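Gp26 (Listeria phage P40, PDB 4JZ5) probably cleaves the glycan strands of the Listeria cell wall as the glycosyl hydrolase family 25 catalytic domain of a phage endolysin. Local coordinates at residues M96-S99 with A100-C104; I136-V139 with K140-G144. One frame throughout, in Å; residues are numbered along the deposited sequence.

Contact 1 of 2, residues M96-S99 with A100-C104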
# COMPACT_ATOMS: atom_id res chain seq x y z
N MET A 96 1.38 -12.69 -7.90
CA MET A 96 2.61 -12.00 -7.52
C MET A 96 2.50 -11.49 -6.09
O MET A 96 3.41 -11.62 -5.28
CB MET A 96 2.89 -10.81 -8.44
CG MET A 96 3.31 -11.16 -9.85
SD MET A 96 4.98 -11.85 -10.01
CE MET A 96 6.04 -10.45 -9.69
N LEU A 97 1.38 -10.86 -5.78
CA LEU A 97 1.17 -10.33 -4.44
C LEU A 97 1.10 -11.48 -3.42
O LEU A 97 1.68 -11.38 -2.34
CB LEU A 97 -0.07 -9.45 -4.40
CG LEU A 97 -0.43 -8.82 -3.05
CD1 LEU A 97 0.73 -8.06 -2.40
CD2 LEU A 97 -1.62 -7.90 -3.22
N VAL A 98 0.41 -12.56 -3.76
CA VAL A 98 0.36 -13.72 -2.87
C VAL A 98 1.76 -14.29 -2.66
O VAL A 98 2.16 -14.59 -1.52
CB VAL A 98 -0.60 -14.80 -3.41
CG1 VAL A 98 -0.57 -16.06 -2.53
CG2 VAL A 98 -2.01 -14.26 -3.51
N SER A 99 2.53 -14.41 -3.74
CA SER A 99 3.89 -14.91 -3.64
C SER A 99 4.77 -14.01 -2.78
O SER A 99 5.58 -14.50 -2.00
CB SER A 99 4.48 -15.07 -5.03
OG SER A 99 3.89 -16.16 -5.71
N ALA A 100 4.61 -12.70 -2.93
CA ALA A 100 5.37 -11.76 -2.10
C ALA A 100 5.03 -11.92 -0.63
O ALA A 100 5.91 -11.89 0.24
CB ALA A 100 5.08 -10.34 -2.56
N TYR A 101 3.74 -12.08 -0.34
CA TYR A 101 3.29 -12.37 1.02
C TYR A 101 3.96 -13.64 1.56
O TYR A 101 4.50 -13.66 2.66
CB TYR A 101 1.76 -12.47 1.02
CG TYR A 101 1.17 -12.88 2.34
CD1 TYR A 101 1.03 -11.99 3.38
CD2 TYR A 101 0.77 -14.19 2.55
CE1 TYR A 101 0.51 -12.38 4.59
CE2 TYR A 101 0.23 -14.58 3.75
CZ TYR A 101 0.11 -13.69 4.78
OH TYR A 101 -0.42 -14.10 5.98
N LYS A 102 3.96 -14.70 0.75
CA LYS A 102 4.62 -15.93 1.14
C LYS A 102 6.13 -15.73 1.35
O LYS A 102 6.70 -16.30 2.27
CB LYS A 102 4.37 -17.01 0.09
CG LYS A 102 2.92 -17.48 0.01
CD LYS A 102 2.75 -18.42 -1.18
CE LYS A 102 1.40 -19.11 -1.23
NZ LYS A 102 1.36 -20.10 -2.36
N LYS A 103 6.78 -14.95 0.51
CA LYS A 103 8.20 -14.68 0.67
C LYS A 103 8.49 -14.00 2.01
O LYS A 103 9.44 -14.34 2.71
CB LYS A 103 8.70 -13.79 -0.46
CG LYS A 103 8.85 -14.45 -1.81
CD LYS A 103 9.26 -13.42 -2.86
CE LYS A 103 9.34 -14.03 -4.24
NZ LYS A 103 10.48 -14.97 -4.36
N CYS A 104 7.65 -13.04 2.38
CA CYS A 104 7.80 -12.40 3.67
C CYS A 104 7.66 -13.42 4.79
O CYS A 104 8.46 -13.44 5.72
CB CYS A 104 6.76 -11.30 3.85
SG CYS A 104 7.06 -9.86 2.78
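Val98 and Lys102 run side by side one helical turn apart and point the same way, the methyl CG1 of Val98 meeting the methylene CE of Lys102 at 3.9 Å. Two torsions arrange this: Val98 carries CG1 anti to the backbone N (chi1 176°), while Lys102 has CG beside its own N and is extended from there on, so the aliphatic chain is laid back along the preceding turn. On the way CG of Lys102 passes 3.4 Å from Val98 O, the same oxygen that accepts Lys102 N at 2.9 Å. Lys103 treats Ser99 in much the same manner, with CG 3.3 Å from Ser99 O, but its chain bends at the last torsion and takes part in a cation-pi contact with Tyr58. Tyr101 leads its ring away from residues 96-99; CB is its nearest side-chain atom, 3.3 Å from Val98 O, which lies at the ring's edge, near its plane. The hydroxyl of Ser99 turns back to bond Asn95 O. On the inner side Leu97 and Ala100 press on Leu78 of strand 76-81. The regular i to i+4 bonds and the split between a buried aliphatic face and a lysine-bearing one are those of an amphipathic helix, here the crossover helix 87-106 of a beta-alpha-beta unit.

Contact 2 of 2, residues I136-V139 with K140-G144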
# COMPACT_ATOMS: atom_id res chain seq x y z
N ILE A 136 -8.54 -8.55 -6.37
CA ILE A 136 -8.76 -8.51 -4.93
C ILE A 136 -9.40 -9.80 -4.43
O ILE A 136 -8.95 -10.37 -3.43
CB ILE A 136 -9.58 -7.26 -4.57
CG1 ILE A 136 -8.72 -6.01 -4.78
CG2 ILE A 136 -10.15 -7.35 -3.16
CD1 ILE A 136 -9.49 -4.72 -4.74
N ASP A 137 -10.42 -10.29 -5.14
CA ASP A 137 -11.05 -11.54 -4.76
C ASP A 137 -10.02 -12.66 -4.74
O ASP A 137 -10.05 -13.53 -3.86
CB ASP A 137 -12.12 -11.93 -5.76
CG ASP A 137 -13.36 -11.03 -5.74
OD1 ASP A 137 -13.51 -10.19 -4.85
OD2 ASP A 137 -14.20 -11.21 -6.65
N HIS A 138 -9.14 -12.70 -5.74
CA HIS A 138 -8.17 -13.77 -5.79
C HIS A 138 -7.22 -13.73 -4.61
O HIS A 138 -6.96 -14.74 -3.96
CB HIS A 138 -7.40 -13.74 -7.12
CG HIS A 138 -6.57 -14.95 -7.33
ND1 HIS A 138 -7.13 -16.16 -7.68
CD2 HIS A 138 -5.24 -15.17 -7.23
CE1 HIS A 138 -6.17 -17.07 -7.78
NE2 HIS A 138 -5.02 -16.49 -7.52
N VAL A 139 -6.68 -12.54 -4.32
CA VAL A 139 -5.73 -12.43 -3.23
C VAL A 139 -6.39 -12.77 -1.88
O VAL A 139 -5.81 -13.50 -1.07
CB VAL A 139 -5.11 -11.03 -3.19
CG1 VAL A 139 -4.18 -10.89 -1.99
CG2 VAL A 139 -4.37 -10.73 -4.48
N LYS A 140 -7.59 -12.25 -1.65
CA LYS A 140 -8.31 -12.56 -0.41
C LYS A 140 -8.56 -14.07 -0.31
O LYS A 140 -8.36 -14.67 0.76
CB LYS A 140 -9.64 -11.81 -0.35
CG LYS A 140 -9.47 -10.32 -0.06
CD LYS A 140 -10.78 -9.55 -0.15
CE LYS A 140 -11.84 -9.99 0.85
NZ LYS A 140 -11.42 -9.80 2.27
N GLY A 141 -8.99 -14.68 -1.40
CA GLY A 141 -9.30 -16.09 -1.39
C GLY A 141 -8.09 -16.99 -1.19
O GLY A 141 -8.24 -18.10 -0.68
N GLN A 142 -6.92 -16.53 -1.62
CA GLN A 142 -5.70 -17.30 -1.46
C GLN A 142 -5.10 -17.19 -0.07
O GLN A 142 -4.48 -18.13 0.42
CB GLN A 142 -4.65 -16.87 -2.49
CG GLN A 142 -5.00 -17.21 -3.94
CD GLN A 142 -5.12 -18.70 -4.21
OE1 GLN A 142 -6.16 -19.18 -4.65
NE2 GLN A 142 -4.05 -19.44 -3.97
N THR A 143 -5.28 -16.04 0.58
CA THR A 143 -4.54 -15.73 1.79
C THR A 143 -5.39 -15.57 3.06
O THR A 143 -4.87 -15.77 4.15
CB THR A 143 -3.75 -14.41 1.63
OG1 THR A 143 -4.64 -13.30 1.52
CG2 THR A 143 -2.80 -14.48 0.44
N GLY A 144 -6.64 -15.17 2.93
CA GLY A 144 -7.44 -14.84 4.11
C GLY A 144 -7.05 -13.52 4.76
O GLY A 144 -7.57 -13.21 5.84
O HOH W 1 -8.55 -17.17 -4.47
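Val139 O is gripped by the hydroxyl and the backbone of one residue: Thr143 OG1 donates to it at 2.8 Å, and Thr143 N adds a weak bond at 3.1 Å. A further weak bond comes from Gln142 N. The hydroxyl approaches from above the carbonyl plane, 38° out of it, a position it reaches because chi1 of 67° sets OG1 between the backbone N and the carbonyl carbon. OG1 also bonds Val145 N, which ties the chain beyond the helix to its last turn. This is the C-terminal end of helix 128-143, the crossover between parallel strands 114-117 and 147-152; Gly144 leaves helical geometry with positive phi, and its N bonds Lys140 O at 2.8 Å. One residue back in each segment, Gln142 folds over His138. Its CG sits over one face of the imidazole, off toward the rim, 3.9 Å from the ring centroid in a CH-pi contact, and the bend at chi2 helps bring the amide almost parallel to the ring, 13° between planes. A water fastens the pair, donating to His138 O and, at 3.1 Å, to Gln142 OE1. His138 NE2 is held by Asn95 OD1, which helps fix the ring's rotation. Lys140 runs beside Ile136, CD against CG2 at 3.8 Å, then bends twice to place NZ in a salt bridge with Asp167.

In the fold
Contacts 1 and 2, their centres about 12 Å apart, belong to successive crossover helices, 87-106 and 128-143, and their side chains meet directly. Val98 of contact 1 packs through CG2 on Gln142 CB, 3.9 Å away, and also against Thr143, while Leu97 CD2 approaches Val139 CG1. Both are partly buried, each with an inner face on the strands and an outer one toward solvent, though contact 2 has more exposed residues. Contact 1 lies within its helix, with regular backbone bonding and aliphatic contacts; contact 2 reaches the C-terminal end, where a threonine hydroxyl and weak backbone bonds join the regular ones, and adds a ring face and a bridging water.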